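Local coordinates for HTH-type transcriptional regulator ascG (PDB 3BRQ), which represses transcription of the cryptic asc operon as a sequence-specific DNA-binding regulator of the LacI family, at residues 29-34 with 234-239; 140-145 with 159-164; 126-131 with 165-170; 189-194 with 217-222. All blocks are in the same frame, centred on the assembly; numbering follows the deposited sequence.

Overall arrangement
From the N terminus, the chain first reaches 29-34, just after strand 21-27. The long loop that begins here is closed about 200 residues later, when 234-239 meets it in interaction 1. The other three contacts fall within that span. Interaction 3 starts on helix 123-136 and closes at the end of helix 152-167. It encloses interaction 2, which joins strand 142-145 to the same helix 152-167; the two centres are 6 Å apart. Interaction 4 follows in series, pairing helices 184-197 and 209-221. No two loops cross. Interactions 2 to 4 build the second subdomain round its sheet. Leu194 of interaction 4 packs on Ala143 and Leu145 of interaction 2. Interaction 1 ties this subdomain to the first.

Interaction 1: residues 29-34 with 234-239; sequences TLYHGI and GFDDIA. With SO4 (sulfate ion), chain F.
Tyr31 and Asp236 approach from opposite directions and meet at their polar ends. The hydroxyl of Tyr31 donates to Asp236, with OH 2.6 Å from OD1, and uses the syn lone pair of that oxygen. The carboxylate meets the edge of the ring and is nearly coplanar with it, at 23°. Its other oxygen, Asp236 OD2, lies 3.2 Å from Tyr31 CE1. Tyr31 has CG anti to its own N (chi1 175°), which brings the ring to Asp236. Trp182 stacks on the ring, and Arg157 bonds its hydroxyl. This is the tight part.

The remainder is loose and water-bridged. One water joins Gly33 O (3.1 Å) to Asp236 OD1. A second gives a bond to His32 O and a weak one to the same OD1. Gly33 N binds O4 of a sulfate at 2.9 Å. The ion, probably from the crystallisation liquor, is also held by Tyr84, Arg86, Ser151 and Thr153. With an alanine at Tyr31, Asp236 would probably lose its direct partner in the 29-34 loop, and Trp182 its stacking ring. Two loops that follow strands of different subdomains and meet through a direct bond and waters are typical of the effector cleft between the subdomains of LacI-family repressors.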
loop_
_atom_site.group_PDB
_atom_site.type_symbol
_atom_site.label_atom_id
_atom_site.label_comp_id
_atom_site.label_asym_id
_atom_site.label_seq_id
_atom_site.Cartn_x
_atom_site.Cartn_y
_atom_site.Cartn_z
ATOM N N THR B 29 3.795 -9.609 -5.139
ATOM C CA THR B 29 4.013 -8.682 -6.234
ATOM C C THR B 29 3.956 -7.286 -5.670
ATOM O O THR B 29 3.394 -7.062 -4.596
ATOM C CB THR B 29 3.007 -8.859 -7.346
ATOM O OG1 THR B 29 1.690 -8.819 -6.790
ATOM C CG2 THR B 29 3.239 -10.233 -8.062
ATOM N N LEU B 30 4.580 -6.353 -6.365
ATOM C CA LEU B 30 4.692 -5.000 -5.826
ATOM C C LEU B 30 3.316 -4.327 -5.974
ATOM O O LEU B 30 2.882 -3.575 -5.097
ATOM C CB LEU B 30 5.759 -4.205 -6.598
ATOM C CG LEU B 30 5.868 -2.742 -6.189
ATOM C CD1 LEU B 30 6.433 -2.551 -4.745
ATOM C CD2 LEU B 30 6.717 -2.006 -7.207
ATOM N N TYR B 31 2.638 -4.637 -7.078
ATOM C CA TYR B 31 1.300 -4.125 -7.339
ATOM C C TYR B 31 0.325 -5.280 -7.304
ATOM O O TYR B 31 0.672 -6.388 -7.716
ATOM C CB TYR B 31 1.211 -3.461 -8.725
ATOM C CG TYR B 31 -0.199 -3.018 -9.118
ATOM C CD1 TYR B 31 -0.766 -1.853 -8.595
ATOM C CD2 TYR B 31 -0.973 -3.784 -10.012
ATOM C CE1 TYR B 31 -2.078 -1.451 -8.954
ATOM C CE2 TYR B 31 -2.255 -3.385 -10.370
ATOM C CZ TYR B 31 -2.810 -2.218 -9.857
ATOM O OH TYR B 31 -4.126 -1.845 -10.236
ATOM N N HIS B 32 -0.889 -5.003 -6.814
ATOM C CA HIS B 32 -2.000 -5.926 -6.917
ATOM C C HIS B 32 -3.204 -5.188 -7.482
ATOM O O HIS B 32 -3.571 -4.126 -6.978
ATOM C CB HIS B 32 -2.364 -6.432 -5.515
ATOM C CG HIS B 32 -1.421 -7.450 -4.988
ATOM N ND1 HIS B 32 -0.342 -7.130 -4.183
ATOM C CD2 HIS B 32 -1.370 -8.797 -5.177
ATOM C CE1 HIS B 32 0.309 -8.240 -3.871
ATOM N NE2 HIS B 32 -0.290 -9.260 -4.471
ATOM N N GLY B 33 -3.835 -5.787 -8.489
ATOM C CA GLY B 33 -5.095 -5.319 -9.045
ATOM C C GLY B 33 -6.205 -5.141 -8.024
ATOM O O GLY B 33 -7.015 -4.217 -8.164
ATOM N N ILE B 34 -6.221 -5.963 -6.956
ATOM C CA ILE B 34 -7.130 -5.744 -5.842
ATOM C C ILE B 34 -6.233 -5.229 -4.694
ATOM O O ILE B 34 -5.392 -5.969 -4.169
ATOM C CB ILE B 34 -7.864 -7.066 -5.393
ATOM C CG1 ILE B 34 -8.484 -7.847 -6.577
ATOM C CG2 ILE B 34 -8.852 -6.784 -4.212
ATOM C CD1 ILE B 34 -9.410 -7.055 -7.484
ATOM N N GLY B 234 -6.524 7.016 -14.422
ATOM C CA GLY B 234 -5.864 5.847 -13.858
ATOM C C GLY B 234 -6.881 4.821 -13.421
ATOM O O GLY B 234 -8.058 4.960 -13.722
ATOM N N PHE B 235 -6.394 3.775 -12.760
ATOM C CA PHE B 235 -7.191 2.747 -12.042
ATOM C C PHE B 235 -6.705 2.566 -10.613
ATOM O O PHE B 235 -5.508 2.502 -10.411
ATOM C CB PHE B 235 -6.964 1.409 -12.671
ATOM C CG PHE B 235 -7.457 1.336 -14.090
ATOM C CD1 PHE B 235 -8.620 0.679 -14.378
ATOM C CD2 PHE B 235 -6.761 1.950 -15.108
ATOM C CE1 PHE B 235 -9.045 0.567 -15.647
ATOM C CE2 PHE B 235 -7.181 1.866 -16.423
ATOM C CZ PHE B 235 -8.326 1.204 -16.695
ATOM N N ASP B 236 -7.631 2.319 -9.686
ATOM C CA ASP B 236 -7.315 1.997 -8.269
ATOM C C ASP B 236 -8.045 2.998 -7.386
ATOM O O ASP B 236 -8.410 2.667 -6.261
ATOM C CB ASP B 236 -5.827 2.162 -7.838
ATOM C CG ASP B 236 -4.868 1.018 -8.330
ATOM O OD1 ASP B 236 -5.313 -0.034 -8.816
ATOM O OD2 ASP B 236 -3.635 1.231 -8.222
ATOM N N ASP B 237 -8.159 4.232 -7.849
ATOM C CA ASP B 237 -8.776 5.301 -7.049
ATOM C C ASP B 237 -8.102 5.371 -5.669
ATOM O O ASP B 237 -8.779 5.327 -4.613
ATOM C CB ASP B 237 -10.295 5.084 -6.950
ATOM C CG ASP B 237 -11.009 6.240 -6.353
ATOM O OD1 ASP B 237 -10.596 7.396 -6.577
ATOM O OD2 ASP B 237 -12.006 5.985 -5.635
ATOM N N ILE B 238 -6.787 5.478 -5.664
ATOM C CA ILE B 238 -6.044 5.589 -4.359
ATOM C C ILE B 238 -6.456 6.789 -3.508
ATOM O O ILE B 238 -7.038 7.753 -3.996
ATOM C CB ILE B 238 -4.530 5.550 -4.536
ATOM C CG1 ILE B 238 -4.057 6.736 -5.377
ATOM C CG2 ILE B 238 -4.089 4.178 -5.151
ATOM C CD1 ILE B 238 -2.600 6.674 -5.690
ATOM N N ALA B 239 -6.117 6.759 -2.220
ATOM C CA ALA B 239 -6.609 7.810 -1.329
ATOM C C ALA B 239 -6.113 9.176 -1.770
ATOM O O ALA B 239 -6.837 10.148 -1.682
ATOM C CB ALA B 239 -6.245 7.496 0.168
HETATM S S SO4 F . -2.653 -9.033 -10.571
HETATM O O1 SO4 F . -3.629 -9.206 -11.597
HETATM O O2 SO4 F . -2.043 -10.352 -10.257
HETATM O O3 SO4 F . -1.736 -7.973 -10.901
HETATM O O4 SO4 F . -3.361 -8.463 -9.430
HETATM O O HOH W 1 -4.974 -1.709 -6.431
HETATM O O HOH W 2 -7.020 -1.558 -9.731
#

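Interaction 2: residues 140-145 with 159-164; sequences QEIAFL and AGYKDA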
loop_
_atom_site.group_PDB
_atom_site.type_symbol
_atom_site.label_atom_id
_atom_site.label_comp_id
_atom_site.label_asym_id
_atom_site.label_seq_id
_atom_site.Cartn_x
_atom_site.Cartn_y
_atom_site.Cartn_z
ATOM N N GLN B 140 -10.038 10.879 -30.043
ATOM C CA GLN B 140 -9.747 9.841 -31.029
ATOM C C GLN B 140 -8.308 9.259 -30.892
ATOM O O GLN B 140 -8.042 8.168 -31.381
ATOM C CB GLN B 140 -9.943 10.363 -32.468
ATOM C CG GLN B 140 -11.380 10.820 -32.885
ATOM C CD GLN B 140 -12.359 9.668 -32.976
ATOM O OE1 GLN B 140 -13.236 9.506 -32.106
ATOM N NE2 GLN B 140 -12.208 8.835 -34.030
ATOM N N GLU B 141 -7.397 9.996 -30.259
ATOM C CA GLU B 141 -5.997 9.596 -30.208
ATOM C C GLU B 141 -5.687 9.460 -28.720
ATOM O O GLU B 141 -5.528 10.454 -27.982
ATOM C CB GLU B 141 -5.118 10.644 -30.906
ATOM C CG GLU B 141 -5.501 10.890 -32.367
ATOM C CD GLU B 141 -4.764 12.103 -32.935
ATOM O OE1 GLU B 141 -5.360 13.201 -32.951
ATOM O OE2 GLU B 141 -3.579 11.963 -33.343
ATOM N N ILE B 142 -5.660 8.203 -28.281
ATOM C CA ILE B 142 -5.571 7.907 -26.866
ATOM C C ILE B 142 -4.317 7.049 -26.627
ATOM O O ILE B 142 -4.188 5.987 -27.247
ATOM C CB ILE B 142 -6.861 7.123 -26.371
ATOM C CG1 ILE B 142 -8.151 7.904 -26.717
ATOM C CG2 ILE B 142 -6.729 6.793 -24.907
ATOM C CD1 ILE B 142 -9.486 7.131 -26.457
ATOM N N ALA B 143 -3.425 7.525 -25.755
ATOM C CA ALA B 143 -2.272 6.750 -25.279
ATOM C C ALA B 143 -2.639 5.754 -24.168
ATOM O O ALA B 143 -3.616 5.934 -23.461
ATOM C CB ALA B 143 -1.152 7.698 -24.821
ATOM N N PHE B 144 -1.869 4.691 -24.013
ATOM C CA PHE B 144 -2.125 3.710 -23.006
ATOM C C PHE B 144 -0.786 3.267 -22.370
ATOM O O PHE B 144 0.162 2.885 -23.062
ATOM C CB PHE B 144 -2.854 2.493 -23.589
ATOM C CG PHE B 144 -3.393 1.558 -22.552
ATOM C CD1 PHE B 144 -4.675 1.776 -21.960
ATOM C CD2 PHE B 144 -2.642 0.432 -22.161
ATOM C CE1 PHE B 144 -5.171 0.870 -20.977
ATOM C CE2 PHE B 144 -3.144 -0.484 -21.210
ATOM C CZ PHE B 144 -4.427 -0.277 -20.630
ATOM N N LEU B 145 -0.725 3.397 -21.042
ATOM C CA LEU B 145 0.351 2.843 -20.243
ATOM C C LEU B 145 -0.013 1.509 -19.575
ATOM O O LEU B 145 -0.866 1.451 -18.686
ATOM C CB LEU B 145 0.742 3.833 -19.144
ATOM C CG LEU B 145 1.853 4.869 -19.342
ATOM C CD1 LEU B 145 1.725 5.539 -20.643
ATOM C CD2 LEU B 145 1.811 5.906 -18.195
ATOM N N ALA B 159 -6.345 -5.207 -23.079
ATOM C CA ALA B 159 -7.317 -5.819 -24.035
ATOM C C ALA B 159 -8.573 -4.921 -24.149
ATOM O O ALA B 159 -9.097 -4.740 -25.222
ATOM C CB ALA B 159 -7.704 -7.204 -23.534
ATOM N N GLY B 160 -8.989 -4.295 -23.033
ATOM C CA GLY B 160 -10.181 -3.446 -23.033
ATOM C C GLY B 160 -9.932 -2.144 -23.776
ATOM O O GLY B 160 -10.810 -1.634 -24.435
ATOM N N TYR B 161 -8.741 -1.564 -23.615
ATOM C CA TYR B 161 -8.299 -0.497 -24.491
ATOM C C TYR B 161 -8.362 -0.880 -25.999
ATOM O O TYR B 161 -8.930 -0.131 -26.776
ATOM C CB TYR B 161 -6.895 -0.065 -24.073
ATOM C CG TYR B 161 -6.175 0.857 -25.040
ATOM C CD1 TYR B 161 -6.473 2.229 -25.088
ATOM C CD2 TYR B 161 -5.186 0.366 -25.889
ATOM C CE1 TYR B 161 -5.782 3.092 -25.970
ATOM C CE2 TYR B 161 -4.478 1.221 -26.762
ATOM C CZ TYR B 161 -4.798 2.562 -26.814
ATOM O OH TYR B 161 -4.109 3.410 -27.660
ATOM N N LYS B 162 -7.724 -1.951 -26.435
ATOM C CA LYS B 162 -7.720 -2.275 -27.878
ATOM C C LYS B 162 -9.154 -2.520 -28.361
ATOM O O LYS B 162 -9.530 -2.085 -29.468
ATOM C CB LYS B 162 -6.875 -3.531 -28.150
ATOM C CG LYS B 162 -5.375 -3.329 -27.774
ATOM C CD LYS B 162 -4.592 -4.616 -27.926
ATOM C CE LYS B 162 -3.082 -4.385 -28.113
ATOM N NZ LYS B 162 -2.363 -5.713 -27.950
ATOM N N ASP B 163 -9.959 -3.199 -27.539
ATOM C CA ASP B 163 -11.382 -3.478 -27.952
ATOM C C ASP B 163 -12.211 -2.200 -28.109
ATOM O O ASP B 163 -12.992 -2.097 -29.045
ATOM C CB ASP B 163 -12.059 -4.462 -26.991
ATOM C CG ASP B 163 -13.394 -5.076 -27.562
ATOM O OD1 ASP B 163 -13.561 -5.276 -28.802
ATOM O OD2 ASP B 163 -14.264 -5.401 -26.728
ATOM N N ALA B 164 -12.072 -1.250 -27.179
ATOM C CA ALA B 164 -12.737 0.050 -27.263
ATOM C C ALA B 164 -12.356 0.842 -28.514
ATOM O O ALA B 164 -13.253 1.351 -29.212
ATOM C CB ALA B 164 -12.505 0.894 -25.966
#
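Tyr161 lies flat against Phe144 and carries most of this buried contact. The two rings form an offset stack, with centroids 4.7 Å apart and planes at 25°. The side chains slide past each other in opposite directions. Each ring is therefore shifted over the CB of the other residue. Phe144 CB sits over the centre of the Tyr161 ring, 3.6 Å from its centroid, in a CH-pi contact. Tyr161 CB makes the reciprocal contact over a face of the Phe144 ring, less well centred. The closest atoms of the pair are Phe144 CD1 and Tyr161 CG, 3.5 Å apart.

With CG of Tyr161 opposite its backbone N (chi1 169°), the ring projects from the helix and lies over Phe144. Its hydroxyl passes Phe144 and reaches the backbone of Ile142. The bond from Tyr161 OH to Ile142 O is short, at 2.6 Å. The C=O...donor angle is 158°, and the donor is somewhat tilted from the carbonyl plane. The buried phenol thus has a polar partner. Ile142 adds its CG2 branch, 4.0 Å from Tyr161 CE1. A leucine in place of Tyr161 would probably leave Ile142 O without this donor and Phe144 without its stacking partner.

Strand and helix run nearly antiparallel, their axes 10.1 Å apart. Nearby, Val131 of helix 123-136 packs on Ala164, and Val205 of the adjacent sheet strand 203-206 touches Ile142 and Phe144. The contact joins the first strand to the connecting helix of the beta-alpha-beta unit formed by strand 142-145, helix 152-167 and strand 177-178.

Interaction 3: residues 126-131 with 165-170; sequences TSFNAV and LAQHGI
Phe128 and Gln167 cross at about a right angle where two helices meet near the surface. Phe128 CG is anti to the backbone N (chi1 -176°), which carries the ring tip out to the end of helix 152-167. There, Phe128 CE1 lies 3.3 Å from Gln167 NE2, and Phe128 CZ 3.6 Å from Gln167 OE1. The amide plane is turned 52° from the ring plane.

Gln167 has CG beside its own N and an extended chain beyond it; this places the amide at the end of the Phe128 ring. NE2 also makes a weak hydrogen bond to Asp163 OD2. His168 brings CE1 to 4.3 Å from Phe128 CZ. Its ND1 is turned back to the carbonyl of Ala164, which probably limits rotation of the ring.

Deeper in, the contact is apolar. Leu165 CB points away from helix 123-136, but its CD2 branch returns to within 4.2 Å of Val131 CG1. Val131 also packs on Ile142 of the neighbouring strand.

His168 is the first residue to leave the helix. Gly169 follows with positive phi. Ile170 N bonds Leu165 O at 2.9 Å, and Gly169 N bonds Ala166 O at 3.1 Å. This is a Schellman motif, with Gly169 as the C-prime residue.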
loop_
_atom_site.group_PDB
_atom_site.type_symbol
_atom_site.label_atom_id
_atom_site.label_comp_id
_atom_site.label_asym_id
_atom_site.label_seq_id
_atom_site.Cartn_x
_atom_site.Cartn_y
_atom_site.Cartn_z
ATOM N N THR B 126 -14.123 -2.801 -17.509
ATOM C CA THR B 126 -13.889 -1.488 -16.869
ATOM C C THR B 126 -12.991 -0.657 -17.719
ATOM O O THR B 126 -13.164 0.555 -17.799
ATOM C CB THR B 126 -13.247 -1.610 -15.499
ATOM O OG1 THR B 126 -11.942 -2.183 -15.660
ATOM C CG2 THR B 126 -14.045 -2.545 -14.644
ATOM N N SER B 127 -11.987 -1.289 -18.354
ATOM C CA SER B 127 -11.075 -0.494 -19.163
ATOM C C SER B 127 -11.803 -0.037 -20.419
ATOM O O SER B 127 -11.719 1.140 -20.809
ATOM C CB SER B 127 -9.836 -1.318 -19.512
ATOM O OG SER B 127 -8.917 -0.538 -20.234
ATOM N N PHE B 128 -12.473 -0.983 -21.064
ATOM C CA PHE B 128 -13.293 -0.666 -22.246
ATOM C C PHE B 128 -14.175 0.524 -21.917
ATOM O O PHE B 128 -14.181 1.478 -22.671
ATOM C CB PHE B 128 -14.168 -1.842 -22.621
ATOM C CG PHE B 128 -14.971 -1.626 -23.903
ATOM C CD1 PHE B 128 -14.602 -2.253 -25.066
ATOM C CD2 PHE B 128 -16.105 -0.812 -23.906
ATOM C CE1 PHE B 128 -15.373 -2.079 -26.250
ATOM C CE2 PHE B 128 -16.875 -0.611 -25.060
ATOM C CZ PHE B 128 -16.497 -1.239 -26.233
ATOM N N ASN B 129 -14.825 0.505 -20.736
ATOM C CA ASN B 129 -15.742 1.599 -20.341
ATOM C C ASN B 129 -15.083 2.942 -20.169
ATOM O O ASN B 129 -15.644 3.934 -20.585
ATOM C CB ASN B 129 -16.483 1.285 -19.041
ATOM C CG ASN B 129 -17.476 0.206 -19.185
ATOM O OD1 ASN B 129 -17.835 -0.237 -20.290
ATOM N ND2 ASN B 129 -17.923 -0.264 -18.057
ATOM N N ALA B 130 -13.894 2.976 -19.563
ATOM C CA ALA B 130 -13.144 4.243 -19.381
ATOM C C ALA B 130 -12.665 4.812 -20.735
ATOM O O ALA B 130 -12.884 5.972 -21.056
ATOM C CB ALA B 130 -11.968 4.025 -18.382
ATOM N N VAL B 131 -12.107 3.955 -21.579
ATOM C CA VAL B 131 -11.700 4.351 -22.912
ATOM C C VAL B 131 -12.907 4.824 -23.769
ATOM O O VAL B 131 -12.802 5.852 -24.466
ATOM C CB VAL B 131 -10.873 3.233 -23.632
ATOM C CG1 VAL B 131 -10.497 3.622 -25.108
ATOM C CG2 VAL B 131 -9.615 2.870 -22.811
ATOM N N LEU B 165 -11.062 0.894 -28.853
ATOM C CA LEU B 165 -10.678 1.477 -30.138
ATOM C C LEU B 165 -11.325 0.745 -31.324
ATOM O O LEU B 165 -11.902 1.374 -32.209
ATOM C CB LEU B 165 -9.175 1.409 -30.364
ATOM C CG LEU B 165 -8.210 2.077 -29.409
ATOM C CD1 LEU B 165 -6.828 2.198 -30.068
ATOM C CD2 LEU B 165 -8.732 3.408 -28.930
ATOM N N ALA B 166 -11.195 -0.566 -31.358
ATOM C CA ALA B 166 -11.611 -1.303 -32.580
ATOM C C ALA B 166 -13.154 -1.171 -32.774
ATOM O O ALA B 166 -13.644 -0.945 -33.919
ATOM C CB ALA B 166 -11.208 -2.763 -32.484
ATOM N N GLN B 167 -13.894 -1.299 -31.669
ATOM C CA GLN B 167 -15.358 -1.123 -31.683
ATOM C C GLN B 167 -15.834 0.279 -32.073
ATOM O O GLN B 167 -16.952 0.429 -32.540
ATOM C CB GLN B 167 -15.985 -1.533 -30.350
ATOM C CG GLN B 167 -16.081 -3.042 -30.136
ATOM C CD GLN B 167 -17.098 -3.411 -29.056
ATOM O OE1 GLN B 167 -18.211 -2.859 -29.006
ATOM N NE2 GLN B 167 -16.726 -4.362 -28.187
ATOM N N HIS B 168 -14.991 1.295 -31.918
ATOM C CA HIS B 168 -15.338 2.650 -32.348
ATOM C C HIS B 168 -14.676 3.047 -33.657
ATOM O O HIS B 168 -14.648 4.216 -33.999
ATOM C CB HIS B 168 -14.984 3.673 -31.276
ATOM C CG HIS B 168 -15.774 3.537 -30.014
ATOM N ND1 HIS B 168 -15.535 2.544 -29.085
ATOM C CD2 HIS B 168 -16.784 4.291 -29.508
ATOM C CE1 HIS B 168 -16.369 2.685 -28.069
ATOM N NE2 HIS B 168 -17.140 3.733 -28.305
ATOM N N GLY B 169 -14.154 2.073 -34.391
ATOM C CA GLY B 169 -13.600 2.306 -35.724
ATOM C C GLY B 169 -12.324 3.132 -35.681
ATOM O O GLY B 169 -12.042 3.904 -36.613
ATOM N N ILE B 170 -11.571 2.995 -34.587
ATOM C CA ILE B 170 -10.243 3.633 -34.450
ATOM C C ILE B 170 -9.122 2.629 -34.617
ATOM O O ILE B 170 -9.062 1.626 -33.913
ATOM C CB ILE B 170 -10.035 4.317 -33.068
ATOM C CG1 ILE B 170 -11.075 5.409 -32.874
ATOM C CG2 ILE B 170 -8.640 4.900 -33.005
ATOM C CD1 ILE B 170 -11.109 6.033 -31.492
#

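Interaction 4: residues 189-194 with 217-222; sequences EGVEML and KALHER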
loop_
_atom_site.group_PDB
_atom_site.type_symbol
_atom_site.label_atom_id
_atom_site.label_comp_id
_atom_site.label_asym_id
_atom_site.label_seq_id
_atom_site.Cartn_x
_atom_site.Cartn_y
_atom_site.Cartn_z
ATOM N N GLU B 189 8.470 7.862 -17.232
ATOM C CA GLU B 189 9.381 7.421 -18.303
ATOM C C GLU B 189 8.570 6.995 -19.512
ATOM O O GLU B 189 9.037 7.120 -20.655
ATOM C CB GLU B 189 10.228 6.237 -17.784
ATOM C CG GLU B 189 11.455 6.672 -16.967
ATOM C CD GLU B 189 12.029 5.605 -15.993
ATOM O OE1 GLU B 189 11.916 4.399 -16.246
ATOM O OE2 GLU B 189 12.594 5.988 -14.917
ATOM N N GLY B 190 7.391 6.424 -19.243
ATOM C CA GLY B 190 6.455 5.952 -20.299
ATOM C C GLY B 190 5.979 7.158 -21.040
ATOM O O GLY B 190 6.014 7.182 -22.264
ATOM N N VAL B 191 5.669 8.234 -20.297
ATOM C CA VAL B 191 5.223 9.458 -20.967
ATOM C C VAL B 191 6.328 10.145 -21.754
ATOM O O VAL B 191 6.088 10.582 -22.882
ATOM C CB VAL B 191 4.564 10.489 -19.998
ATOM C CG1 VAL B 191 5.017 11.855 -20.330
ATOM C CG2 VAL B 191 3.049 10.494 -20.242
ATOM N N GLU B 192 7.537 10.219 -21.180
ATOM C CA GLU B 192 8.668 10.830 -21.886
ATOM C C GLU B 192 8.892 10.029 -23.194
ATOM O O GLU B 192 9.148 10.609 -24.241
ATOM C CB GLU B 192 9.913 10.853 -21.011
ATOM C CG GLU B 192 11.099 11.649 -21.598
ATOM C CD GLU B 192 10.681 13.071 -22.072
ATOM O OE1 GLU B 192 10.012 13.814 -21.284
ATOM O OE2 GLU B 192 10.982 13.423 -23.245
HETATM N N MSE B 193 8.738 8.717 -23.119
HETATM C CA MSE B 193 8.953 7.893 -24.303
HETATM C C MSE B 193 7.894 8.225 -25.364
HETATM O O MSE B 193 8.256 8.476 -26.473
HETATM C CB MSE B 193 9.004 6.399 -23.963
HETATM C CG MSE B 193 9.196 5.504 -25.252
HETATM SE SE MSE B 193 9.364 3.663 -24.771
HETATM C CE MSE B 193 7.627 3.392 -23.990
ATOM N N LEU B 194 6.619 8.275 -25.018
ATOM C CA LEU B 194 5.516 8.660 -25.927
ATOM C C LEU B 194 5.678 10.041 -26.565
ATOM O O LEU B 194 5.417 10.209 -27.745
ATOM C CB LEU B 194 4.160 8.607 -25.153
ATOM C CG LEU B 194 3.734 7.270 -24.523
ATOM C CD1 LEU B 194 2.590 7.432 -23.493
ATOM C CD2 LEU B 194 3.309 6.328 -25.694
ATOM N N LYS B 217 3.305 14.086 -13.972
ATOM C CA LYS B 217 4.496 14.872 -13.557
ATOM C C LYS B 217 5.346 15.164 -14.797
ATOM O O LYS B 217 5.742 16.285 -15.083
ATOM C CB LYS B 217 5.305 14.142 -12.450
ATOM C CG LYS B 217 6.605 14.824 -12.035
ATOM C CD LYS B 217 6.338 16.022 -11.128
ATOM C CE LYS B 217 7.620 16.686 -10.655
ATOM N NZ LYS B 217 7.268 17.915 -9.833
ATOM N N ALA B 218 5.556 14.139 -15.587
ATOM C CA ALA B 218 6.428 14.283 -16.753
ATOM C C ALA B 218 5.755 15.229 -17.765
ATOM O O ALA B 218 6.436 16.017 -18.445
ATOM C CB ALA B 218 6.746 12.921 -17.328
ATOM N N LEU B 219 4.427 15.202 -17.807
ATOM C CA LEU B 219 3.689 16.047 -18.714
ATOM C C LEU B 219 3.801 17.524 -18.272
ATOM O O LEU B 219 4.075 18.409 -19.089
ATOM C CB LEU B 219 2.208 15.590 -18.814
ATOM C CG LEU B 219 1.860 14.321 -19.607
ATOM C CD1 LEU B 219 0.423 13.900 -19.333
ATOM C CD2 LEU B 219 2.065 14.577 -21.106
ATOM N N HIS B 220 3.580 17.773 -16.981
ATOM C CA HIS B 220 3.752 19.092 -16.390
ATOM C C HIS B 220 5.161 19.623 -16.608
ATOM O O HIS B 220 5.337 20.810 -16.915
ATOM C CB HIS B 220 3.503 19.001 -14.899
ATOM C CG HIS B 220 3.437 20.321 -14.211
ATOM N ND1 HIS B 220 4.458 20.803 -13.423
ATOM C CD2 HIS B 220 2.444 21.237 -14.148
ATOM C CE1 HIS B 220 4.107 21.972 -12.919
ATOM N NE2 HIS B 220 2.889 22.262 -13.344
ATOM N N GLU B 221 6.162 18.759 -16.443
ATOM C CA GLU B 221 7.559 19.126 -16.680
ATOM C C GLU B 221 7.831 19.448 -18.151
ATOM O O GLU B 221 8.682 20.267 -18.462
ATOM C CB GLU B 221 8.495 18.012 -16.242
ATOM C CG GLU B 221 8.749 17.917 -14.742
ATOM C CD GLU B 221 9.692 16.768 -14.392
ATOM O OE1 GLU B 221 9.907 15.865 -15.257
ATOM O OE2 GLU B 221 10.220 16.759 -13.266
ATOM N N ARG B 222 7.112 18.812 -19.068
ATOM C CA ARG B 222 7.354 19.099 -20.461
ATOM C C ARG B 222 6.462 20.247 -20.942
ATOM O O ARG B 222 6.405 20.508 -22.139
ATOM C CB ARG B 222 7.213 17.839 -21.349
ATOM C CG ARG B 222 8.249 16.746 -21.061
ATOM C CD ARG B 222 9.676 17.298 -20.980
ATOM N NE ARG B 222 10.227 17.651 -22.290
ATOM C CZ ARG B 222 11.297 17.076 -22.844
ATOM N NH1 ARG B 222 11.950 16.110 -22.195
ATOM N NH2 ARG B 222 11.723 17.466 -24.051
#
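Segments 189-194 and 217-222, both largely helical, have their nearest CA atoms at Val191 and Ala218, 6.5 Å apart. The small side chain of Ala218 permits this approach. Val191 CG1 rests on Ala218 CB at 3.6 Å. The other branch, Val191 CG2, lies 4.1 Å from Leu219 CG, and these two side chains cross at about a right angle. The end of Leu219 turns in to meet Val191. This leucine also packs on Val224, Val226 and Val230.

The two helices belong to the alpha/beta layers of a periplasmic-binding-protein-like subdomain. Leu194 connects helix 184-197 to the sheet through Ala143 and Leu145 of strand 142-145.

Toward the surface the contact becomes ionic. Glu192 has CG anti to its backbone N (chi1 -172°) and then bends at chi2, which brings the carboxylate to Arg222. Arg222 follows the last helical residue and bends at chi2 and chi3. Its NH1 forms a salt bridge with Glu192 OE2 at 3.0 Å. The oxygen sits clear of the guanidinium plane, so the attraction is one of charge and not a directed hydrogen bond. The two flat groups are 24° from parallel. Glu192 OE1 lies 3.4 Å from Arg222 CG. The carboxylate of Glu196 is also close to OE2, so Arg222 probably offsets some of that like charge. On the neighbouring turn, Lys217 NZ bonds Thr244 O of the second subunit.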